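11R-lipoxygenase (Gersemia fruticosa, PDB 3VF1) probably inserts molecular oxygen into polyunsaturated fatty acids at a non-heme iron centre, as a calcium-dependent lipoxygenase. Local coordinates at residues W418-P423 against H504-D509; L498-I503 against L560-T565; L398-T403 against T565-T570. One frame throughout, in Å; residues are numbered along the deposited sequence.

Interaction 1 of 3, residues W418-P423 against H504-D509; sequences WKLLYP and HQFVQD
Phe506 and Val507 of helix 491-514 both meet one side chain of helix 416-425, Leu420, in a small helix-to-helix contact of the mainly helical catalytic domain of the lipoxygenase fold. The two segments bury 119 Å² between them, and the groups that touch are apolar. Phe506 comes first along the helix. Its CG stands anti to the backbone N (chi1 169°), which carries the ring out to Leu420, where CE2 of Phe506 lies 3.6 Å from CD1 of Leu420. The methyl approaches the ring obliquely, and the two side chains run by one another with their ends pointing opposite ways. The same ring stacks on Phe662, bringing helix 653-676 into the cluster. Val507 follows with a looser touch: its CG1 is 4.4 Å from CD2 of Leu420, so each methyl of the leucine serves a different partner. Val507 also packs on Val561 of helix 557-579. Beyond the contact, Asp509 is held by polar groups: its OD2 forms a salt bridge with NZ of Lys661, while its OD1 receives NE2 of Gln505, one helical turn earlier, at 3.0 Å on the syn side and 32° out of the carboxylate plane.

Interaction 2 of 3, residues L498-I503 against L560-T565; sequences LLWNVI and LVHFLT
Thr565 sets its methyl over one face of the Trp500 indole in a CH-pi contact. CG2 of Thr565 stands 3.8 Å from the centroid of the six-membered ring of Trp500, only 8° off the ring normal, so the methyl sits almost squarely above the benzo ring. The two side chains meet at about a right angle. The edge of the same indole is used by His562, whose CE1 lies 4.1 Å from CZ2 of Trp500, near the indole plane. Ile503, one turn on from the tryptophan, adds a more distant touch, its CG2 4.3 Å from CG2 of Thr565. One threonine methyl thus serves two residues of helix 491-514.

The bond made by the threonine hydroxyl is consistent with this placement. OG1 of Thr565 lies beside its own backbone N (chi1 -65°) and donates to O of Val561 at 2.8 Å, from above the carbonyl plane; the same oxygen accepts the backbone N of Thr565. With OG1 tied back to its own helix, CG2 stands anti to the backbone N, on the indole side. Farther out, Phe569 meets Trp500 edge-to-face, Val566 packs on it as well, and Ile503 reaches Val568 and Cys573.

The short helical segments cross at 135° with their axes 10.8 Å apart. This is oblique helix-helix packing in the core of the lipoxygenase catalytic domain, where helix 557-579 continues to the iron ligands His575 and Asn579.

Interaction 3 of 3, residues L398-T403 against T565-T570; sequences LMMEPT and TVVVFT
In the helical core around the lipoxygenase iron, helix 369-410, bearing the iron ligands His392 and His397, crosses helix 557-579, bearing His575 and Asn579, and here Met400 and Thr403 pack on Val567 and Thr570. The short segments cross with 125° between their directions. Met400 bends at chi2 (-58°) and again at chi3, which brings its CG and SD across the CB-CG2 side of Thr570 at a slant: CG of Met400 is a tight 3.4 Å from CG2 of Thr570, and SD of Met400 is 3.7 Å from CB of Thr570. Replacing Met400 by an alanine would remove this bent chain and would probably open a gap against the methyl of Thr570. The side chain of Thr570 is about 6 Å from that of His575. One turn after Met400, CG2 of Thr403 lies 4.0 Å from CG2 of Val567, the two side chains passing in opposite directions. Both threonine hydroxyls turn back to their own helices. OG1 of Thr570 donates to O of Val566 at 2.9 Å, from the face of the carbonyl opposite the backbone N of Thr570. OG1 of Thr403 bonds O of Met400 at 2.8 Å, in the carbonyl plane with a C=O...OG1 angle of 155°.

All touching residues of interactions 1 and 3 are buried, while in interaction 2 His562 is partly exposed. The centre of interaction 3 lies about 8 Å from the centre of the chain, those of interactions 2 and 1 about 16 and 17 Å. Helix 491-514 takes part in interactions 1 and 2, and helix 557-579 in 2 and 3, whose segments share Thr565, which makes its contact in interaction 2 alone. The sites also touch: CD2 of His504 lies 3.4 Å from OG1 of Thr565. Interaction 1, farthest from the iron ligands, is purely aliphatic and aromatic; interaction 2 relies on an aromatic face; interaction 3, nearest the metal, mixes sulfur, methyls and threonine hydroxyls bonded to carbonyls of their own helices.

Interaction 1 of 3, residues W418-P423 against H504-D509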
loop_
_atom_site.group_PDB
_atom_site.type_symbol
_atom_site.label_atom_id
_atom_site.label_comp_id
_atom_site.label_asym_id
_atom_site.label_seq_id
_atom_site.Cartn_x
_atom_site.Cartn_y
_atom_site.Cartn_z
ATOM N N TRP A 418 -0.969 -14.237 12.806
ATOM C CA TRP A 418 -0.364 -14.586 11.525
ATOM C C TRP A 418 -1.447 -14.780 10.472
ATOM O O TRP A 418 -1.315 -14.323 9.336
ATOM C CB TRP A 418 0.468 -15.863 11.639
ATOM C CG TRP A 418 0.741 -16.491 10.307
ATOM C CD1 TRP A 418 -0.063 -17.370 9.638
ATOM C CD2 TRP A 418 1.885 -16.281 9.473
ATOM N NE1 TRP A 418 0.514 -17.724 8.442
ATOM C CE2 TRP A 418 1.710 -17.068 8.316
ATOM C CE3 TRP A 418 3.042 -15.505 9.591
ATOM C CZ2 TRP A 418 2.649 -17.103 7.289
ATOM C CZ3 TRP A 418 3.972 -15.542 8.568
ATOM C CH2 TRP A 418 3.770 -16.335 7.433
ATOM N N LYS A 419 -2.518 -15.467 10.855
ATOM C CA LYS A 419 -3.634 -15.719 9.952
ATOM C C LYS A 419 -4.341 -14.416 9.605
ATOM O O LYS A 419 -4.782 -14.216 8.474
ATOM C CB LYS A 419 -4.634 -16.682 10.596
ATOM C CG LYS A 419 -4.082 -18.069 10.880
ATOM C CD LYS A 419 -5.137 -18.942 11.541
ATOM C CE LYS A 419 -4.611 -20.335 11.847
ATOM N NZ LYS A 419 -4.314 -21.116 10.614
ATOM N N LEU A 420 -4.446 -13.534 10.593
ATOM C CA LEU A 420 -5.126 -12.259 10.415
ATOM C C LEU A 420 -4.417 -11.385 9.384
ATOM O O LEU A 420 -5.047 -10.847 8.474
ATOM C CB LEU A 420 -5.200 -11.513 11.749
ATOM C CG LEU A 420 -5.890 -10.148 11.710
ATOM C CD1 LEU A 420 -7.373 -10.300 11.393
ATOM C CD2 LEU A 420 -5.690 -9.408 13.021
ATOM N N LEU A 421 -3.103 -11.253 9.533
ATOM C CA LEU A 421 -2.325 -10.330 8.716
ATOM C C LEU A 421 -1.942 -10.900 7.356
ATOM O O LEU A 421 -1.661 -10.148 6.424
ATOM C CB LEU A 421 -1.050 -9.925 9.459
ATOM C CG LEU A 421 -1.239 -9.154 10.765
ATOM C CD1 LEU A 421 0.110 -8.818 11.382
ATOM C CD2 LEU A 421 -2.053 -7.894 10.527
ATOM N N TYR A 422 -1.929 -12.223 7.236
ATOM C CA TYR A 422 -1.389 -12.864 6.041
ATOM C C TYR A 422 -1.939 -12.281 4.738
ATOM O O TYR A 422 -1.169 -11.896 3.859
ATOM C CB TYR A 422 -1.621 -14.376 6.069
ATOM C CG TYR A 422 -0.991 -15.078 4.890
ATOM C CD1 TYR A 422 0.368 -15.351 4.871
ATOM C CD2 TYR A 422 -1.750 -15.451 3.788
ATOM C CE1 TYR A 422 0.954 -15.983 3.796
ATOM C CE2 TYR A 422 -1.170 -16.086 2.706
ATOM C CZ TYR A 422 0.183 -16.349 2.717
ATOM O OH TYR A 422 0.767 -16.979 1.644
ATOM N N PRO A 423 -3.272 -12.212 4.605
ATOM C CA PRO A 423 -3.834 -11.719 3.341
ATOM C C PRO A 423 -3.536 -10.243 3.082
ATOM O O PRO A 423 -3.622 -9.797 1.937
ATOM C CB PRO A 423 -5.341 -11.936 3.515
ATOM C CG PRO A 423 -5.558 -11.968 4.986
ATOM C CD PRO A 423 -4.321 -12.573 5.575
ATOM N N HIS A 504 -11.360 -1.693 12.483
ATOM C CA HIS A 504 -11.020 -1.742 13.899
ATOM C C HIS A 504 -11.938 -2.719 14.620
ATOM O O HIS A 504 -11.509 -3.442 15.515
ATOM C CB HIS A 504 -11.138 -0.359 14.537
ATOM C CG HIS A 504 -10.736 -0.328 15.977
ATOM N ND1 HIS A 504 -11.620 -0.585 17.003
ATOM C CD2 HIS A 504 -9.542 -0.077 16.565
ATOM C CE1 HIS A 504 -10.989 -0.491 18.160
ATOM N NE2 HIS A 504 -9.727 -0.183 17.921
ATOM N N GLN A 505 -13.206 -2.734 14.222
ATOM C CA GLN A 505 -14.179 -3.640 14.813
ATOM C C GLN A 505 -13.823 -5.089 14.491
ATOM O O GLN A 505 -13.892 -5.960 15.356
ATOM C CB GLN A 505 -15.586 -3.322 14.302
ATOM C CG GLN A 505 -16.679 -4.123 14.983
ATOM C CD GLN A 505 -16.739 -3.861 16.473
ATOM O OE1 GLN A 505 -16.823 -2.713 16.907
ATOM N NE2 GLN A 505 -16.683 -4.925 17.267
ATOM N N PHE A 506 -13.440 -5.339 13.243
ATOM C CA PHE A 506 -13.085 -6.686 12.810
ATOM C C PHE A 506 -11.870 -7.213 13.565
ATOM O O PHE A 506 -11.885 -8.329 14.080
ATOM C CB PHE A 506 -12.814 -6.711 11.305
ATOM C CG PHE A 506 -12.202 -7.996 10.822
ATOM C CD1 PHE A 506 -12.877 -9.195 10.966
ATOM C CD2 PHE A 506 -10.955 -8.004 10.218
ATOM C CE1 PHE A 506 -12.319 -10.377 10.524
ATOM C CE2 PHE A 506 -10.393 -9.185 9.771
ATOM C CZ PHE A 506 -11.075 -10.373 9.925
ATOM N N VAL A 507 -10.817 -6.408 13.627
ATOM C CA VAL A 507 -9.601 -6.801 14.326
ATOM C C VAL A 507 -9.890 -7.064 15.799
ATOM O O VAL A 507 -9.353 -8.000 16.385
ATOM C CB VAL A 507 -8.508 -5.723 14.202
ATOM C CG1 VAL A 507 -7.359 -6.005 15.162
ATOM C CG2 VAL A 507 -8.001 -5.649 12.769
ATOM N N GLN A 508 -10.746 -6.240 16.392
ATOM C CA GLN A 508 -11.108 -6.400 17.794
ATOM C C GLN A 508 -11.858 -7.710 18.016
ATOM O O GLN A 508 -11.616 -8.412 18.996
ATOM C CB GLN A 508 -11.965 -5.225 18.263
ATOM C CG GLN A 508 -12.327 -5.277 19.739
ATOM C CD GLN A 508 -13.037 -4.024 20.211
ATOM O OE1 GLN A 508 -14.264 -3.934 20.157
ATOM N NE2 GLN A 508 -12.267 -3.047 20.675
ATOM N N ASP A 509 -12.769 -8.032 17.103
ATOM C CA ASP A 509 -13.538 -9.267 17.198
ATOM C C ASP A 509 -12.614 -10.479 17.164
ATOM O O ASP A 509 -12.734 -11.382 17.990
ATOM C CB ASP A 509 -14.561 -9.357 16.064
ATOM C CG ASP A 509 -15.692 -8.358 16.217
ATOM O OD1 ASP A 509 -15.813 -7.758 17.306
ATOM O OD2 ASP A 509 -16.465 -8.180 15.250
#

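Interaction 2 of 3, residues L498-I503 against L560-T565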
loop_
_atom_site.group_PDB
_atom_site.type_symbol
_atom_site.label_atom_id
_atom_site.label_comp_id
_atom_site.label_asym_id
_atom_site.label_seq_id
_atom_site.Cartn_x
_atom_site.Cartn_y
_atom_site.Cartn_z
ATOM N N LEU A 498 -15.010 5.576 7.824
ATOM C CA LEU A 498 -15.940 4.456 7.886
ATOM C C LEU A 498 -15.171 3.140 7.869
ATOM O O LEU A 498 -15.460 2.228 8.642
ATOM C CB LEU A 498 -16.913 4.492 6.706
ATOM C CG LEU A 498 -17.953 5.615 6.691
ATOM C CD1 LEU A 498 -18.785 5.536 5.423
ATOM C CD2 LEU A 498 -18.842 5.548 7.923
ATOM N N LEU A 499 -14.187 3.055 6.980
ATOM C CA LEU A 499 -13.406 1.839 6.803
ATOM C C LEU A 499 -12.521 1.574 8.010
ATOM O O LEU A 499 -12.374 0.433 8.443
ATOM C CB LEU A 499 -12.548 1.947 5.544
ATOM C CG LEU A 499 -13.334 1.885 4.234
ATOM C CD1 LEU A 499 -12.615 2.631 3.126
ATOM C CD2 LEU A 499 -13.568 0.435 3.840
ATOM N N TRP A 500 -11.930 2.634 8.549
ATOM C CA TRP A 500 -11.086 2.522 9.731
ATOM C C TRP A 500 -11.862 1.908 10.891
ATOM O O TRP A 500 -11.393 0.973 11.537
ATOM C CB TRP A 500 -10.554 3.897 10.133
ATOM C CG TRP A 500 -9.786 3.882 11.413
ATOM C CD1 TRP A 500 -10.291 4.006 12.674
ATOM C CD2 TRP A 500 -8.369 3.732 11.561
ATOM N NE1 TRP A 500 -9.277 3.943 13.599
ATOM C CE2 TRP A 500 -8.087 3.777 12.941
ATOM C CE3 TRP A 500 -7.314 3.565 10.662
ATOM C CZ2 TRP A 500 -6.792 3.660 13.442
ATOM C CZ3 TRP A 500 -6.029 3.451 11.160
ATOM C CH2 TRP A 500 -5.780 3.499 12.538
ATOM N N ASN A 501 -13.052 2.439 11.149
ATOM C CA ASN A 501 -13.881 1.968 12.252
ATOM C C ASN A 501 -14.408 0.554 12.023
ATOM O O ASN A 501 -14.579 -0.211 12.969
ATOM C CB ASN A 501 -15.047 2.931 12.485
ATOM C CG ASN A 501 -14.609 4.225 13.145
ATOM O OD1 ASN A 501 -13.750 4.225 14.027
ATOM N ND2 ASN A 501 -15.200 5.337 12.722
ATOM N N VAL A 502 -14.667 0.211 10.766
ATOM C CA VAL A 502 -15.143 -1.126 10.426
ATOM C C VAL A 502 -14.015 -2.147 10.527
ATOM O O VAL A 502 -14.235 -3.282 10.948
ATOM C CB VAL A 502 -15.763 -1.166 9.012
ATOM C CG1 VAL A 502 -15.574 -2.530 8.375
ATOM C CG2 VAL A 502 -17.237 -0.798 9.076
ATOM N N ILE A 503 -12.810 -1.738 10.148
ATOM C CA ILE A 503 -11.643 -2.607 10.250
ATOM C C ILE A 503 -11.222 -2.762 11.708
ATOM O O ILE A 503 -10.777 -3.831 12.123
ATOM C CB ILE A 503 -10.455 -2.060 9.440
ATOM C CG1 ILE A 503 -10.728 -2.204 7.943
ATOM C CG2 ILE A 503 -9.175 -2.802 9.804
ATOM C CD1 ILE A 503 -9.714 -1.502 7.063
ATOM N N LEU A 560 -2.818 -3.873 21.177
ATOM C CA LEU A 560 -2.640 -4.866 20.127
ATOM C C LEU A 560 -3.605 -4.617 18.969
ATOM O O LEU A 560 -3.216 -4.663 17.803
ATOM C CB LEU A 560 -2.852 -6.271 20.692
ATOM C CG LEU A 560 -2.739 -7.423 19.694
ATOM C CD1 LEU A 560 -1.396 -7.389 18.982
ATOM C CD2 LEU A 560 -2.939 -8.753 20.399
ATOM N N VAL A 561 -4.864 -4.350 19.299
ATOM C CA VAL A 561 -5.881 -4.106 18.285
ATOM C C VAL A 561 -5.547 -2.864 17.462
ATOM O O VAL A 561 -5.628 -2.884 16.235
ATOM C CB VAL A 561 -7.278 -3.938 18.916
ATOM C CG1 VAL A 561 -8.278 -3.432 17.883
ATOM C CG2 VAL A 561 -7.748 -5.255 19.517
ATOM N N HIS A 562 -5.170 -1.785 18.139
ATOM C CA HIS A 562 -4.863 -0.538 17.451
ATOM C C HIS A 562 -3.741 -0.730 16.441
ATOM O O HIS A 562 -3.883 -0.381 15.271
ATOM C CB HIS A 562 -4.466 0.553 18.445
ATOM C CG HIS A 562 -4.108 1.853 17.794
ATOM N ND1 HIS A 562 -5.056 2.717 17.288
ATOM C CD2 HIS A 562 -2.907 2.429 17.553
ATOM C CE1 HIS A 562 -4.453 3.773 16.771
ATOM N NE2 HIS A 562 -3.150 3.623 16.917
ATOM N N PHE A 563 -2.624 -1.288 16.897
ATOM C CA PHE A 563 -1.462 -1.464 16.037
ATOM C C PHE A 563 -1.807 -2.298 14.808
ATOM O O PHE A 563 -1.345 -2.008 13.708
ATOM C CB PHE A 563 -0.315 -2.120 16.805
ATOM C CG PHE A 563 0.996 -2.084 16.074
ATOM C CD1 PHE A 563 1.862 -1.014 16.232
ATOM C CD2 PHE A 563 1.360 -3.114 15.223
ATOM C CE1 PHE A 563 3.068 -0.974 15.559
ATOM C CE2 PHE A 563 2.567 -3.080 14.548
ATOM C CZ PHE A 563 3.421 -2.008 14.716
ATOM N N LEU A 564 -2.625 -3.328 14.995
ATOM C CA LEU A 564 -3.008 -4.202 13.893
ATOM C C LEU A 564 -4.000 -3.510 12.964
ATOM O O LEU A 564 -4.000 -3.745 11.757
ATOM C CB LEU A 564 -3.607 -5.504 14.426
ATOM C CG LEU A 564 -2.647 -6.393 15.221
ATOM C CD1 LEU A 564 -3.389 -7.576 15.818
ATOM C CD2 LEU A 564 -1.502 -6.866 14.345
ATOM N N THR A 565 -4.848 -2.656 13.532
ATOM C CA THR A 565 -5.789 -1.881 12.737
ATOM C C THR A 565 -5.022 -0.975 11.779
ATOM O O THR A 565 -5.380 -0.844 10.609
ATOM C CB THR A 565 -6.707 -1.021 13.625
ATOM O OG1 THR A 565 -7.537 -1.871 14.430
ATOM C CG2 THR A 565 -7.595 -0.123 12.779
#

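Interaction 3 of 3, residues L398-T403 against T565-T570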
loop_
_atom_site.group_PDB
_atom_site.type_symbol
_atom_site.label_atom_id
_atom_site.label_comp_id
_atom_site.label_asym_id
_atom_site.label_seq_id
_atom_site.Cartn_x
_atom_site.Cartn_y
_atom_site.Cartn_z
ATOM N N LEU A 398 7.161 1.102 2.149
ATOM C CA LEU A 398 8.317 0.854 3.007
ATOM C C LEU A 398 7.963 0.734 4.492
ATOM O O LEU A 398 8.542 -0.085 5.202
ATOM C CB LEU A 398 9.370 1.947 2.805
ATOM C CG LEU A 398 9.902 2.084 1.374
ATOM C CD1 LEU A 398 11.034 3.097 1.316
ATOM C CD2 LEU A 398 10.361 0.740 0.826
ATOM N N MET A 399 7.019 1.541 4.962
ATOM C CA MET A 399 6.655 1.535 6.379
ATOM C C MET A 399 5.892 0.274 6.786
ATOM O O MET A 399 5.848 -0.075 7.965
ATOM C CB MET A 399 5.830 2.778 6.726
ATOM C CG MET A 399 6.660 4.045 6.900
ATOM S SD MET A 399 7.697 4.011 8.380
ATOM C CE MET A 399 6.469 4.168 9.676
ATOM N N MET A 400 5.296 -0.413 5.817
ATOM C CA MET A 400 4.512 -1.609 6.113
ATOM C C MET A 400 5.310 -2.901 5.944
ATOM O O MET A 400 4.925 -3.939 6.477
ATOM C CB MET A 400 3.264 -1.666 5.229
ATOM C CG MET A 400 2.183 -0.660 5.597
ATOM S SD MET A 400 1.606 -0.836 7.294
ATOM C CE MET A 400 2.469 0.513 8.092
ATOM N N GLU A 401 6.416 -2.843 5.210
ATOM C CA GLU A 401 7.194 -4.046 4.927
ATOM C C GLU A 401 7.697 -4.738 6.200
ATOM O O GLU A 401 7.652 -5.965 6.297
ATOM C CB GLU A 401 8.373 -3.728 4.005
ATOM C CG GLU A 401 9.133 -4.960 3.540
ATOM C CD GLU A 401 10.318 -4.621 2.661
ATOM O OE1 GLU A 401 10.418 -3.458 2.210
ATOM O OE2 GLU A 401 11.153 -5.519 2.421
ATOM N N PRO A 402 8.178 -3.954 7.177
ATOM C CA PRO A 402 8.709 -4.533 8.417
ATOM C C PRO A 402 7.745 -5.500 9.107
ATOM O O PRO A 402 8.198 -6.455 9.734
ATOM C CB PRO A 402 8.950 -3.306 9.296
ATOM C CG PRO A 402 9.197 -2.206 8.333
ATOM C CD PRO A 402 8.310 -2.487 7.160
ATOM N N THR A 403 6.442 -5.257 8.995
ATOM C CA THR A 403 5.458 -6.113 9.651
ATOM C C THR A 403 5.392 -7.472 8.967
ATOM O O THR A 403 5.112 -8.484 9.610
ATOM C CB THR A 403 4.048 -5.484 9.661
ATOM O OG1 THR A 403 3.518 -5.451 8.331
ATOM C CG2 THR A 403 4.087 -4.072 10.242
ATOM N N THR A 565 -4.848 -2.656 13.532
ATOM C CA THR A 565 -5.789 -1.881 12.737
ATOM C C THR A 565 -5.022 -0.975 11.779
ATOM O O THR A 565 -5.380 -0.844 10.609
ATOM C CB THR A 565 -6.707 -1.021 13.625
ATOM O OG1 THR A 565 -7.537 -1.871 14.430
ATOM C CG2 THR A 565 -7.595 -0.123 12.779
ATOM N N VAL A 566 -3.961 -0.354 12.286
ATOM C CA VAL A 566 -3.103 0.498 11.472
ATOM C C VAL A 566 -2.545 -0.268 10.279
ATOM O O VAL A 566 -2.544 0.235 9.157
ATOM C CB VAL A 566 -1.928 1.065 12.298
ATOM C CG1 VAL A 566 -0.824 1.585 11.385
ATOM C CG2 VAL A 566 -2.413 2.163 13.233
ATOM N N VAL A 567 -2.072 -1.484 10.524
ATOM C CA VAL A 567 -1.451 -2.287 9.478
ATOM C C VAL A 567 -2.460 -2.680 8.402
ATOM O O VAL A 567 -2.211 -2.500 7.211
ATOM C CB VAL A 567 -0.809 -3.565 10.054
ATOM C CG1 VAL A 567 -0.262 -4.440 8.934
ATOM C CG2 VAL A 567 0.294 -3.208 11.034
ATOM N N VAL A 568 -3.597 -3.220 8.826
ATOM C CA VAL A 568 -4.619 -3.675 7.891
ATOM C C VAL A 568 -5.165 -2.510 7.069
ATOM O O VAL A 568 -5.405 -2.640 5.867
ATOM C CB VAL A 568 -5.788 -4.366 8.627
ATOM C CG1 VAL A 568 -6.923 -4.680 7.658
ATOM C CG2 VAL A 568 -5.309 -5.633 9.313
ATOM N N PHE A 569 -5.357 -1.368 7.722
ATOM C CA PHE A 569 -5.900 -0.191 7.055
ATOM C C PHE A 569 -4.921 0.376 6.033
ATOM O O PHE A 569 -5.317 0.766 4.938
ATOM C CB PHE A 569 -6.251 0.886 8.080
ATOM C CG PHE A 569 -6.741 2.164 7.467
ATOM C CD1 PHE A 569 -8.087 2.347 7.196
ATOM C CD2 PHE A 569 -5.856 3.183 7.157
ATOM C CE1 PHE A 569 -8.542 3.520 6.630
ATOM C CE2 PHE A 569 -6.306 4.362 6.589
ATOM C CZ PHE A 569 -7.649 4.530 6.326
ATOM N N THR A 570 -3.643 0.419 6.393
ATOM C CA THR A 570 -2.621 1.002 5.529
ATOM C C THR A 570 -2.318 0.109 4.328
ATOM O O THR A 570 -2.093 0.601 3.220
ATOM C CB THR A 570 -1.314 1.267 6.299
ATOM O OG1 THR A 570 -1.551 2.232 7.330
ATOM C CG2 THR A 570 -0.232 1.792 5.365
#